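Local coordinates for acetyl-CoA hydrolase/transferase family protein (Porphyromonas gingivalis, PDB 2NVV), which probably hydrolyses acetyl-CoA or transfers its CoA to another carboxylic acid, as a zinc-binding member of the acetyl-CoA hydrolase/transferase family, at residues P32-A37 / V210-P215; I124-D129 / E158-H163; K135-T140 / G169-C174; A152-V157 / K205-V210; N216-F221 / V309-I314. One frame throughout, in Å; residues are numbered along the deposited sequence.

Interaction 1: residues P32-A37 / V210-P215; sequences PKVVPA and VRTSEP
K33 and E214 pass alongside each other in opposite directions, and they meet through methylenes, with K33 CD 3.4 Å from E214 CB. The lysine leaves its backbone with CG anti to the carbonyl carbon and stays extended until it bends at chi4 (65°). Its ammonium therefore misses this glutamate: K33 NZ and E214 OE2 are 7.0 Å apart, too far for a salt bridge. K33 pairs with E126 instead, and E214 pairs with R66. V34 sets CG1 between its backbone N and carbonyl carbon (chi1 77°), the crowded position. From there CG1 lies 3.7 Å from T212 CG2, and the same V34 CG1 is 4.2 Å from V210 CG1. V210 is forked between two neighbours, since its other methyl, CG2, meets V35 CG2 at 4.1 Å. The contact buries 234 Å² and joins valine and threonine methyls at one end and the methylenes of two charged chains at the other. Backbone amides of K33, V34 and V35 turn to the E158 carboxylate, weakly for the two valines. This is the doubly wound alpha/beta pattern, in which the loop leading into helix 35-47 covers a face of the parallel sheet near its edge strand 206-212.

Interaction 2: residues I124-D129 / E158-H163; sequences IIEVAD and ELNDKH
I125 joins E158 through the backbone, its O accepting from E158 N at 2.8 Å. At E126 the chain runs out with CG anti to the backbone N (chi1 -179°), carrying the carboxylate over the sheet face to cross the N160 side chain at a slant. N160 ND2 donates to E126 OE1 at 2.8 Å; OE1 lies near the N160 amide plane, but ND2 meets it from above the carboxylate, 64° out of plane. OE1 also forms a salt bridge with K33, and OE2 is hydrogen-bonded to T139. E158 OE2 comes within 4.4 Å of E126 OE1; the ammonium of K33 at E126 and its backbone N at E158 probably offset the likeness of charge. V127 N continues the ladder to E158 O at 2.7 Å. Its own O then receives N160 N at 3.1 Å, so V127 brackets L159 as its partner. The A128 methyl grazes the H163 backbone, CB 3.6 Å from H163 O, while A128 O touches L159 CD2. A128 and D129 face L137 in a classic beta bulge, and N160 OD1 closes an Asx turn onto K162 N. The two strands run parallel, 21° apart, as adjacent strands of a beta-alpha-beta unit linked through helix 145-151.

Interaction 3: residues K135-T140 / G169-C174; sequences KILPTT and GMHDLC
H171 meets three consecutive residues, L137, P138 and T139, with three different parts of its imidazole. Its CG stands anti to the carbonyl carbon (chi1 -42°), which carries the ring out toward the segment 135-140. Over one face lies the pyrrolidine of P138: P138 CD sits 3.9 Å from the ring centroid, only 7° off the normal, a CH-pi contact almost exactly above the centre. P138 CB lies over the same ring, 3.9 Å from H171 NE2. At the ring edge the arrangement is polar. H171 NE2 donates to T139 O at 2.8 Å, and the N-H...O angle of 173° is nearly straight, with the oxygen close to the ring plane. Since a carbonyl can only accept, NE2 carries a proton here. P138 O also comes near, 3.3 Å from H171 CE1, but its angle to NE2 is too poor for a second bond. L137 approaches obliquely, with CD1 3.7 Å from H171 ND1. Proline and straight hydrogen bond together should limit rotation of the ring. Further along, L173 adds apolar packing, its CD2 lying 4.3 Å from P138 CG. Strand 135-137 is the central member of a three-stranded antiparallel sheet, between strands 129-130 and 199-200; on it I136 packs against strand 122-127, while farther on T140 touches I314 and Y318 of helix 311-318.

Interaction 4: residues A152-V157 / K205-V210; sequences ADRIIV and KIVGVV
Two pairs of backbone hydrogen bonds link I155 and V157 to the strand beside them. I155 N donates to K205 O at 2.7 Å, and I155 O accepts from V207 N at 3.0 Å, bracketing I206. V157 N donates to G208 O at 3.0 Å, while V157 O receives V210 N at 2.8 Å, the straightest of the set at 173°, bracketing V209. From one bracketed pair to the next, one strand advances two residues and the other three, I156 facing both V207 and G208. The extra residue is accommodated near V207, whose backbone leaves the extended region (phi/psi -73°/-12°), consistent with a bulge.

Apolar contacts fall on both faces. On the face of I155 and V157, I206 lies between them: its CD1 is 3.8 Å from I155 CB, and its CG2 is 3.7 Å from V157 CG2. V209 joins the same row, with CG2 4.1 Å from V157 CB. V207 straddles R154 and I156: its CG1, anti to the carbonyl carbon, touches R154 CB, and CG2 comes 3.6 Å from I156 CG1.

Among polar groups, K205 NZ reaches A152 O, just past helix 145-151, by a weak bond of uncertain placement, and is also hydrogen-bonded to C149 O in its last turn. The R154 guanidinium is held outside the pair, by a salt bridge to D19 and a bond from NE to F14 O.

The chemistry implies a parallel strand pair held mainly by main-chain bonds and branched aliphatic packing, its charged groups drawn off to a helix end and to F14 and D19.

Interaction 5: residues N216-F221 / V309-I314; sequences NDESDF and VSRSVI
R311 curls round the carbonyl oxygen of N216. Its CB already lies 3.4 Å from N216 O and equally near E218 OE1; CG, which is anti to the backbone N, and then CD pass the same oxygen at longer range. A bend at chi3 (-53°) turns the end of the chain back, so that NE donates to N216 O at 2.7 Å. The oxygen lies near the guanidinium plane at its edge, and the donor approaches almost along the carbonyl direction (166°). CZ follows, 3.3 Å from N216 O, and NH1 adds a weak bond to the same oxygen at 3.1 Å. N216 ND2 in turn gives a hydrogen bond of 2.9 Å to V309 O and another to a water that also accepts from V309 N. N216 CG rests 3.9 Å from I314 CG2. R311 N bonds weakly to D217 O. Near the N-cap S310, whose OG is bound to D288, E218 OE2 accepts from S219 N and S219 OG on opposite faces of its plane, and weakly from S312 N at 3.3 Å. A carboxylate here should be favoured by the helix dipole; loop acceptors, N216 O, D217 O and the E218 carboxylate, thus meet donors of the first residues of helix 311-318.

Overall arrangement
Interactions 1, 2 and 4 meet on one parallel sheet, where strands 122-127, 154-160 and 206-212 lie side by side; their centres are 8 to 14 Å apart. Interaction 1 spans the longest stretch of chain, and interactions 2, 3 and 4 fall within it, their segments alternating with one another. Interaction 3 sets a loop against strand 135-137 of the small antiparallel sheet and touches interaction 2, centres about 11 Å apart. Interaction 5 follows in series, about 29 Å between centres from interaction 4, yet touches interaction 1 through P215 and R311 and interaction 3 through T140 and I314. The loop after the edge strand thus connects the N-terminal sheet with helix 311-318, towards the predicted CoA site.

Interaction 1: residues P32-A37 / V210-P215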
# COMPACT_ATOMS: atom_id res chain seq x y z
N PRO A 32 22.05 -17.30 11.55
CA PRO A 32 23.33 -17.78 12.07
C PRO A 32 23.36 -17.41 13.56
O PRO A 32 22.85 -16.36 13.95
CB PRO A 32 24.34 -17.00 11.23
CG PRO A 32 23.60 -15.73 10.90
CD PRO A 32 22.26 -16.26 10.53
N LYS A 33 23.96 -18.28 14.39
CA LYS A 33 23.99 -18.06 15.83
C LYS A 33 25.36 -17.96 16.51
O LYS A 33 25.46 -17.55 17.68
CB LYS A 33 23.19 -19.16 16.52
CG LYS A 33 21.78 -19.30 16.02
CD LYS A 33 21.19 -20.64 16.43
CE LYS A 33 19.74 -20.77 15.97
NZ LYS A 33 19.59 -20.78 14.50
N VAL A 34 26.43 -18.33 15.81
CA VAL A 34 27.75 -18.29 16.44
C VAL A 34 28.76 -17.35 15.78
O VAL A 34 29.63 -16.77 16.45
CB VAL A 34 28.33 -19.73 16.55
CG1 VAL A 34 28.85 -20.18 15.20
CG2 VAL A 34 29.42 -19.79 17.61
N VAL A 35 28.65 -17.15 14.48
CA VAL A 35 29.57 -16.26 13.80
C VAL A 35 29.35 -14.78 14.14
O VAL A 35 30.31 -14.06 14.42
CB VAL A 35 29.52 -16.46 12.27
CG1 VAL A 35 30.40 -15.40 11.58
CG2 VAL A 35 30.02 -17.85 11.93
N PRO A 36 28.09 -14.31 14.10
CA PRO A 36 27.88 -12.89 14.42
C PRO A 36 28.47 -12.45 15.77
O PRO A 36 28.90 -11.30 15.93
CB PRO A 36 26.36 -12.73 14.34
CG PRO A 36 25.83 -14.12 14.45
CD PRO A 36 26.82 -14.94 13.70
N ALA A 37 28.51 -13.36 16.74
CA ALA A 37 29.08 -13.06 18.04
C ALA A 37 30.60 -12.91 17.92
O ALA A 37 31.21 -12.10 18.62
CB ALA A 37 28.73 -14.17 19.03
N VAL A 210 31.20 -23.50 9.20
CA VAL A 210 31.35 -23.65 10.65
C VAL A 210 30.29 -24.62 11.16
O VAL A 210 29.10 -24.42 10.94
CB VAL A 210 31.15 -22.29 11.37
CG1 VAL A 210 31.45 -22.44 12.85
CG2 VAL A 210 32.03 -21.21 10.75
N ARG A 211 30.73 -25.68 11.83
CA ARG A 211 29.80 -26.65 12.35
C ARG A 211 29.23 -26.17 13.67
O ARG A 211 29.96 -25.71 14.54
CB ARG A 211 30.48 -28.00 12.56
CG ARG A 211 30.95 -28.70 11.30
CD ARG A 211 31.23 -30.17 11.58
NE ARG A 211 31.79 -30.88 10.43
CZ ARG A 211 33.08 -30.84 10.08
NH1 ARG A 211 33.95 -30.12 10.78
NH2 ARG A 211 33.49 -31.53 9.02
N THR A 212 27.91 -26.27 13.82
CA THR A 212 27.27 -25.85 15.05
C THR A 212 26.22 -26.88 15.46
O THR A 212 25.91 -27.80 14.70
CB THR A 212 26.55 -24.49 14.90
OG1 THR A 212 25.39 -24.64 14.07
CG2 THR A 212 27.48 -23.45 14.28
N SER A 213 25.70 -26.72 16.66
CA SER A 213 24.67 -27.60 17.17
C SER A 213 23.85 -26.69 18.06
O SER A 213 24.12 -26.56 19.24
CB SER A 213 25.27 -28.75 17.98
OG SER A 213 24.27 -29.69 18.32
N GLU A 214 22.87 -26.03 17.47
CA GLU A 214 22.05 -25.10 18.21
C GLU A 214 20.58 -25.50 18.18
O GLU A 214 19.94 -25.51 17.13
CB GLU A 214 22.22 -23.68 17.64
CG GLU A 214 23.67 -23.21 17.60
CD GLU A 214 24.26 -22.99 18.98
OE1 GLU A 214 25.50 -23.00 19.11
OE2 GLU A 214 23.47 -22.78 19.93
N PRO A 215 20.02 -25.84 19.35
CA PRO A 215 18.62 -26.25 19.46
C PRO A 215 17.70 -25.04 19.52
O PRO A 215 18.14 -23.94 19.78
CB PRO A 215 18.61 -27.05 20.76
CG PRO A 215 19.57 -26.27 21.60
CD PRO A 215 20.72 -26.02 20.64

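Interaction 2: residues I124-D129 / E158-H163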
# COMPACT_ATOMS: atom_id res chain seq x y z
N ILE A 124 26.03 -14.48 5.70
CA ILE A 124 26.22 -15.48 6.75
C ILE A 124 24.91 -16.26 6.76
O ILE A 124 23.85 -15.66 6.93
CB ILE A 124 26.41 -14.86 8.15
CG1 ILE A 124 27.29 -13.62 8.09
CG2 ILE A 124 27.01 -15.91 9.08
CD1 ILE A 124 28.72 -13.86 7.76
N ILE A 125 24.96 -17.57 6.57
CA ILE A 125 23.73 -18.36 6.55
C ILE A 125 23.77 -19.61 7.42
O ILE A 125 24.83 -20.20 7.62
CB ILE A 125 23.37 -18.77 5.11
CG1 ILE A 125 24.47 -19.67 4.53
CG2 ILE A 125 23.21 -17.54 4.24
CD1 ILE A 125 24.17 -20.20 3.13
N GLU A 126 22.62 -20.00 7.96
CA GLU A 126 22.54 -21.23 8.75
C GLU A 126 21.98 -22.29 7.81
O GLU A 126 21.00 -22.06 7.11
CB GLU A 126 21.64 -21.07 9.97
CG GLU A 126 21.59 -22.35 10.77
CD GLU A 126 20.69 -22.28 11.97
OE1 GLU A 126 21.23 -22.26 13.09
OE2 GLU A 126 19.45 -22.24 11.77
N VAL A 127 22.58 -23.47 7.81
CA VAL A 127 22.16 -24.51 6.89
C VAL A 127 21.92 -25.88 7.53
O VAL A 127 22.43 -26.19 8.62
CB VAL A 127 23.23 -24.63 5.77
CG1 VAL A 127 22.94 -25.77 4.87
CG2 VAL A 127 23.25 -23.34 4.96
N ALA A 128 21.11 -26.69 6.85
CA ALA A 128 20.80 -28.05 7.30
C ALA A 128 21.70 -28.97 6.49
O ALA A 128 21.93 -30.13 6.85
CB ALA A 128 19.33 -28.39 7.06
N ASP A 129 22.20 -28.45 5.37
CA ASP A 129 23.10 -29.19 4.50
C ASP A 129 23.64 -28.31 3.38
O ASP A 129 22.91 -27.57 2.73
CB ASP A 129 22.38 -30.39 3.88
CG ASP A 129 23.35 -31.37 3.24
OD1 ASP A 129 24.29 -31.81 3.92
OD2 ASP A 129 23.16 -31.70 2.05
N GLU A 158 27.00 -21.94 8.16
CA GLU A 158 26.92 -22.45 9.52
C GLU A 158 26.07 -23.73 9.46
O GLU A 158 24.86 -23.65 9.28
CB GLU A 158 26.25 -21.38 10.38
CG GLU A 158 26.56 -21.43 11.85
CD GLU A 158 26.14 -20.15 12.57
OE1 GLU A 158 26.86 -19.13 12.48
OE2 GLU A 158 25.08 -20.17 13.21
N LEU A 159 26.72 -24.88 9.60
CA LEU A 159 26.04 -26.19 9.53
C LEU A 159 25.51 -26.64 10.89
O LEU A 159 26.26 -27.18 11.71
CB LEU A 159 27.02 -27.24 9.00
CG LEU A 159 26.56 -28.28 7.98
CD1 LEU A 159 27.57 -29.41 7.97
CD2 LEU A 159 25.19 -28.82 8.31
N ASN A 160 24.21 -26.46 11.11
CA ASN A 160 23.58 -26.82 12.38
C ASN A 160 23.23 -28.30 12.54
O ASN A 160 22.52 -28.88 11.72
CB ASN A 160 22.32 -25.98 12.58
CG ASN A 160 21.94 -25.85 14.04
OD1 ASN A 160 22.18 -26.76 14.83
ND2 ASN A 160 21.33 -24.73 14.40
N ASP A 161 23.73 -28.89 13.61
CA ASP A 161 23.49 -30.29 13.96
C ASP A 161 22.01 -30.64 14.12
O ASP A 161 21.54 -31.67 13.67
CB ASP A 161 24.16 -30.61 15.30
CG ASP A 161 25.39 -31.45 15.14
OD1 ASP A 161 25.26 -32.57 14.62
OD2 ASP A 161 26.49 -30.99 15.54
N LYS A 162 21.29 -29.75 14.80
CA LYS A 162 19.88 -29.93 15.11
C LYS A 162 18.85 -29.95 13.98
O LYS A 162 17.70 -30.34 14.20
CB LYS A 162 19.48 -28.87 16.14
CG LYS A 162 20.28 -28.95 17.44
CD LYS A 162 20.37 -30.39 17.93
CE LYS A 162 20.58 -30.47 19.43
NZ LYS A 162 21.76 -29.69 19.87
N HIS A 163 19.25 -29.56 12.78
CA HIS A 163 18.31 -29.57 11.67
C HIS A 163 18.73 -30.59 10.63
O HIS A 163 19.75 -30.42 9.95
CB HIS A 163 18.19 -28.18 11.07
CG HIS A 163 17.68 -27.15 12.03
ND1 HIS A 163 18.50 -26.41 12.85
CD2 HIS A 163 16.41 -26.76 12.33
CE1 HIS A 163 17.77 -25.61 13.61
NE2 HIS A 163 16.50 -25.80 13.31

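Interaction 3: residues K135-T140 / G169-C174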
# COMPACT_ATOMS: atom_id res chain seq x y z
N LYS A 135 25.22 -26.48 -3.11
CA LYS A 135 23.77 -26.53 -2.90
C LYS A 135 23.48 -26.28 -1.43
O LYS A 135 23.97 -27.00 -0.55
CB LYS A 135 23.19 -27.88 -3.33
CG LYS A 135 23.17 -28.09 -4.83
CD LYS A 135 22.43 -29.37 -5.16
CE LYS A 135 22.45 -29.66 -6.67
NZ LYS A 135 21.72 -30.94 -6.97
N ILE A 136 22.68 -25.26 -1.16
CA ILE A 136 22.34 -24.90 0.21
C ILE A 136 20.93 -25.29 0.60
O ILE A 136 19.98 -25.05 -0.14
CB ILE A 136 22.51 -23.37 0.43
CG1 ILE A 136 24.00 -23.01 0.47
CG2 ILE A 136 21.82 -22.93 1.70
CD1 ILE A 136 24.67 -23.01 -0.88
N LEU A 137 20.80 -25.91 1.77
CA LEU A 137 19.50 -26.30 2.30
C LEU A 137 19.32 -25.49 3.59
O LEU A 137 20.00 -25.74 4.59
CB LEU A 137 19.45 -27.81 2.61
CG LEU A 137 18.12 -28.37 3.17
CD1 LEU A 137 16.98 -28.12 2.22
CD2 LEU A 137 18.27 -29.86 3.43
N PRO A 138 18.40 -24.51 3.57
CA PRO A 138 18.09 -23.63 4.70
C PRO A 138 17.52 -24.43 5.86
O PRO A 138 17.24 -25.62 5.72
CB PRO A 138 17.04 -22.67 4.14
CG PRO A 138 17.14 -22.83 2.66
CD PRO A 138 17.46 -24.27 2.47
N THR A 139 17.33 -23.78 7.00
CA THR A 139 16.76 -24.46 8.14
C THR A 139 15.30 -24.07 8.31
O THR A 139 14.47 -24.42 7.47
CB THR A 139 17.53 -24.16 9.44
OG1 THR A 139 17.70 -22.76 9.60
CG2 THR A 139 18.88 -24.84 9.42
N THR A 140 14.99 -23.34 9.36
CA THR A 140 13.60 -22.98 9.63
C THR A 140 13.09 -21.60 9.20
O THR A 140 11.94 -21.26 9.46
CB THR A 140 13.31 -23.18 11.14
OG1 THR A 140 14.30 -22.50 11.91
CG2 THR A 140 13.33 -24.67 11.48
N GLY A 169 12.78 -30.31 0.85
CA GLY A 169 11.45 -30.36 0.27
C GLY A 169 10.47 -29.42 0.95
O GLY A 169 9.41 -29.12 0.40
N MSE A 170 10.82 -28.95 2.14
CA MSE A 170 9.95 -28.04 2.86
C MSE A 170 10.12 -26.58 2.46
O MSE A 170 9.36 -25.71 2.90
CB MSE A 170 10.15 -28.20 4.36
CG MSE A 170 9.56 -29.51 4.88
SE MSE A 170 9.46 -29.67 6.79
CE MSE A 170 9.55 -27.71 7.23
N HIS A 171 11.12 -26.30 1.62
CA HIS A 171 11.35 -24.94 1.16
C HIS A 171 11.05 -24.88 -0.33
O HIS A 171 11.12 -25.90 -1.03
CB HIS A 171 12.81 -24.50 1.38
CG HIS A 171 13.39 -24.92 2.70
ND1 HIS A 171 13.98 -26.15 2.90
CD2 HIS A 171 13.47 -24.27 3.88
CE1 HIS A 171 14.40 -26.24 4.14
NE2 HIS A 171 14.10 -25.11 4.77
N ASP A 172 10.72 -23.68 -0.80
CA ASP A 172 10.45 -23.44 -2.21
C ASP A 172 11.24 -22.16 -2.46
O ASP A 172 10.77 -21.05 -2.20
CB ASP A 172 8.94 -23.24 -2.44
CG ASP A 172 8.56 -23.32 -3.91
OD1 ASP A 172 9.29 -23.99 -4.66
OD2 ASP A 172 7.54 -22.71 -4.31
N LEU A 173 12.46 -22.33 -2.93
CA LEU A 173 13.37 -21.21 -3.16
C LEU A 173 13.53 -20.78 -4.60
O LEU A 173 13.65 -21.61 -5.50
CB LEU A 173 14.77 -21.53 -2.61
CG LEU A 173 15.01 -21.84 -1.12
CD1 LEU A 173 14.15 -20.95 -0.24
CD2 LEU A 173 14.69 -23.28 -0.85
N CYS A 174 13.54 -19.47 -4.82
CA CYS A 174 13.72 -18.90 -6.14
C CYS A 174 13.59 -17.39 -6.13
O CYS A 174 13.29 -16.78 -5.10
CB CYS A 174 12.74 -19.51 -7.16
SG CYS A 174 10.96 -19.36 -6.80

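Interaction 4: residues A152-V157 / K205-V210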
# COMPACT_ATOMS: atom_id res chain seq x y z
N ALA A 152 26.10 -11.67 -2.74
CA ALA A 152 27.30 -11.62 -1.90
C ALA A 152 28.58 -12.03 -2.60
O ALA A 152 28.58 -12.92 -3.45
CB ALA A 152 27.11 -12.49 -0.66
N ASP A 153 29.68 -11.38 -2.23
CA ASP A 153 30.99 -11.68 -2.78
C ASP A 153 31.49 -13.01 -2.19
O ASP A 153 32.11 -13.82 -2.87
CB ASP A 153 31.98 -10.58 -2.42
CG ASP A 153 31.82 -9.34 -3.27
OD1 ASP A 153 32.35 -8.28 -2.86
OD2 ASP A 153 31.17 -9.41 -4.34
N ARG A 154 31.22 -13.21 -0.90
CA ARG A 154 31.62 -14.44 -0.22
C ARG A 154 30.55 -14.87 0.76
O ARG A 154 29.81 -14.05 1.31
CB ARG A 154 32.97 -14.24 0.48
CG ARG A 154 33.08 -12.94 1.23
CD ARG A 154 34.49 -12.69 1.74
NE ARG A 154 34.55 -11.46 2.53
CZ ARG A 154 34.41 -10.24 2.03
NH1 ARG A 154 34.20 -10.09 0.73
NH2 ARG A 154 34.43 -9.18 2.82
N ILE A 155 30.46 -16.19 0.97
CA ILE A 155 29.45 -16.76 1.86
C ILE A 155 30.05 -17.53 3.02
O ILE A 155 30.97 -18.33 2.83
CB ILE A 155 28.52 -17.71 1.09
CG1 ILE A 155 27.81 -16.94 -0.02
CG2 ILE A 155 27.52 -18.35 2.04
CD1 ILE A 155 26.98 -17.81 -0.94
N ILE A 156 29.53 -17.28 4.22
CA ILE A 156 29.98 -17.97 5.42
C ILE A 156 28.84 -18.87 5.87
O ILE A 156 27.80 -18.39 6.32
CB ILE A 156 30.32 -16.99 6.56
CG1 ILE A 156 31.51 -16.11 6.16
CG2 ILE A 156 30.60 -17.76 7.84
CD1 ILE A 156 31.88 -15.07 7.21
N VAL A 157 29.02 -20.18 5.73
CA VAL A 157 28.00 -21.15 6.11
C VAL A 157 28.14 -21.69 7.54
O VAL A 157 29.24 -21.90 8.04
CB VAL A 157 27.98 -22.34 5.14
CG1 VAL A 157 26.84 -23.29 5.51
CG2 VAL A 157 27.84 -21.84 3.71
N LYS A 205 32.51 -19.42 -3.68
CA LYS A 205 32.12 -18.27 -2.85
C LYS A 205 32.05 -18.61 -1.37
O LYS A 205 32.03 -17.70 -0.54
CB LYS A 205 30.75 -17.75 -3.29
CG LYS A 205 30.70 -17.27 -4.71
CD LYS A 205 29.30 -16.77 -5.07
CE LYS A 205 28.91 -15.55 -4.25
NZ LYS A 205 27.58 -15.02 -4.66
N ILE A 206 32.00 -19.90 -1.04
CA ILE A 206 31.94 -20.34 0.36
C ILE A 206 33.34 -20.24 0.99
O ILE A 206 34.18 -21.11 0.80
CB ILE A 206 31.48 -21.81 0.49
CG1 ILE A 206 30.30 -22.10 -0.44
CG2 ILE A 206 31.09 -22.10 1.92
CD1 ILE A 206 29.07 -21.30 -0.15
N VAL A 207 33.59 -19.18 1.75
CA VAL A 207 34.89 -19.02 2.38
C VAL A 207 35.09 -19.98 3.54
O VAL A 207 36.20 -20.14 4.03
CB VAL A 207 35.11 -17.59 2.87
CG1 VAL A 207 35.12 -16.65 1.69
CG2 VAL A 207 34.02 -17.20 3.87
N GLY A 208 34.01 -20.63 3.98
CA GLY A 208 34.11 -21.58 5.08
C GLY A 208 32.80 -22.10 5.63
O GLY A 208 31.75 -21.45 5.50
N VAL A 209 32.86 -23.27 6.26
CA VAL A 209 31.70 -23.91 6.87
C VAL A 209 31.97 -24.16 8.34
O VAL A 209 32.86 -24.93 8.70
CB VAL A 209 31.35 -25.26 6.21
CG1 VAL A 209 30.14 -25.87 6.89
CG2 VAL A 209 31.07 -25.07 4.71
N VAL A 210 31.20 -23.50 9.20
CA VAL A 210 31.35 -23.65 10.65
C VAL A 210 30.29 -24.62 11.16
O VAL A 210 29.10 -24.42 10.94
CB VAL A 210 31.15 -22.29 11.37
CG1 VAL A 210 31.45 -22.44 12.85
CG2 VAL A 210 32.03 -21.21 10.75

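Interaction 5: residues N216-F221 / V309-I314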
# COMPACT_ATOMS: atom_id res chain seq x y z
N ASN A 216 16.41 -25.27 19.27
CA ASN A 216 15.39 -24.22 19.32
C ASN A 216 15.16 -23.89 20.78
O ASN A 216 15.36 -24.75 21.65
CB ASN A 216 14.07 -24.72 18.73
CG ASN A 216 13.98 -24.53 17.22
OD1 ASN A 216 14.89 -24.88 16.47
ND2 ASN A 216 12.85 -23.99 16.77
N ASP A 217 14.77 -22.65 21.07
CA ASP A 217 14.49 -22.29 22.46
C ASP A 217 13.17 -22.97 22.78
O ASP A 217 12.47 -23.42 21.86
CB ASP A 217 14.31 -20.78 22.63
CG ASP A 217 15.60 -20.01 22.44
OD1 ASP A 217 16.05 -19.89 21.27
OD2 ASP A 217 16.16 -19.54 23.47
N GLU A 218 12.81 -23.07 24.05
CA GLU A 218 11.54 -23.69 24.36
C GLU A 218 10.52 -22.60 24.61
O GLU A 218 10.87 -21.43 24.78
CB GLU A 218 11.63 -24.61 25.58
CG GLU A 218 10.30 -25.33 25.84
CD GLU A 218 9.87 -26.25 24.69
OE1 GLU A 218 10.52 -27.30 24.47
OE2 GLU A 218 8.87 -25.94 24.00
N SER A 219 9.25 -22.99 24.61
CA SER A 219 8.14 -22.08 24.82
C SER A 219 8.23 -21.49 26.22
O SER A 219 8.29 -22.23 27.21
CB SER A 219 6.81 -22.81 24.63
OG SER A 219 6.76 -23.98 25.44
N ASP A 220 8.22 -20.16 26.29
CA ASP A 220 8.31 -19.45 27.55
C ASP A 220 7.01 -18.73 27.93
O ASP A 220 6.46 -17.98 27.12
CB ASP A 220 9.47 -18.44 27.48
CG ASP A 220 10.84 -19.13 27.42
OD1 ASP A 220 11.86 -18.43 27.22
OD2 ASP A 220 10.89 -20.37 27.59
N PHE A 221 6.56 -18.99 29.16
CA PHE A 221 5.34 -18.42 29.75
C PHE A 221 4.35 -17.75 28.80
O PHE A 221 4.59 -16.63 28.31
CB PHE A 221 5.74 -17.43 30.85
CG PHE A 221 4.58 -16.79 31.54
CD1 PHE A 221 3.54 -17.56 32.06
CD2 PHE A 221 4.54 -15.41 31.71
CE1 PHE A 221 2.47 -16.95 32.74
CE2 PHE A 221 3.48 -14.80 32.39
CZ PHE A 221 2.45 -15.58 32.91
N VAL A 309 8.75 -22.16 15.80
CA VAL A 309 8.10 -22.95 16.83
C VAL A 309 9.03 -23.30 18.00
O VAL A 309 10.25 -23.21 17.88
CB VAL A 309 7.55 -24.25 16.24
CG1 VAL A 309 6.52 -23.93 15.16
CG2 VAL A 309 8.69 -25.10 15.69
N SER A 310 8.43 -23.68 19.12
CA SER A 310 9.20 -24.04 20.31
C SER A 310 9.97 -25.33 20.07
O SER A 310 9.70 -26.04 19.11
CB SER A 310 8.27 -24.18 21.51
OG SER A 310 7.24 -25.11 21.26
N ARG A 311 10.94 -25.62 20.94
CA ARG A 311 11.75 -26.83 20.80
C ARG A 311 10.92 -28.10 20.83
O ARG A 311 11.19 -29.05 20.10
CB ARG A 311 12.80 -26.90 21.92
CG ARG A 311 13.67 -28.16 21.89
CD ARG A 311 14.63 -28.20 23.06
NE ARG A 311 15.42 -26.98 23.16
CZ ARG A 311 16.26 -26.71 24.16
NH1 ARG A 311 16.94 -25.57 24.18
NH2 ARG A 311 16.42 -27.59 25.13
N SER A 312 9.90 -28.12 21.68
CA SER A 312 9.04 -29.29 21.79
C SER A 312 8.31 -29.55 20.48
O SER A 312 8.16 -30.70 20.05
CB SER A 312 8.01 -29.09 22.90
OG SER A 312 6.99 -30.07 22.80
N VAL A 313 7.88 -28.47 19.85
CA VAL A 313 7.15 -28.55 18.59
C VAL A 313 8.02 -28.91 17.40
O VAL A 313 7.62 -29.71 16.54
CB VAL A 313 6.43 -27.21 18.32
CG1 VAL A 313 5.80 -27.23 16.94
CG2 VAL A 313 5.35 -26.98 19.37
N ILE A 314 9.22 -28.32 17.34
CA ILE A 314 10.15 -28.58 16.24
C ILE A 314 10.62 -30.02 16.27
O ILE A 314 10.83 -30.62 15.23
CB ILE A 314 11.37 -27.64 16.27
CG1 ILE A 314 12.13 -27.75 14.96
CG2 ILE A 314 12.29 -28.00 17.43
CD1 ILE A 314 11.36 -27.28 13.75
O HOH W 1 11.74 -22.88 14.68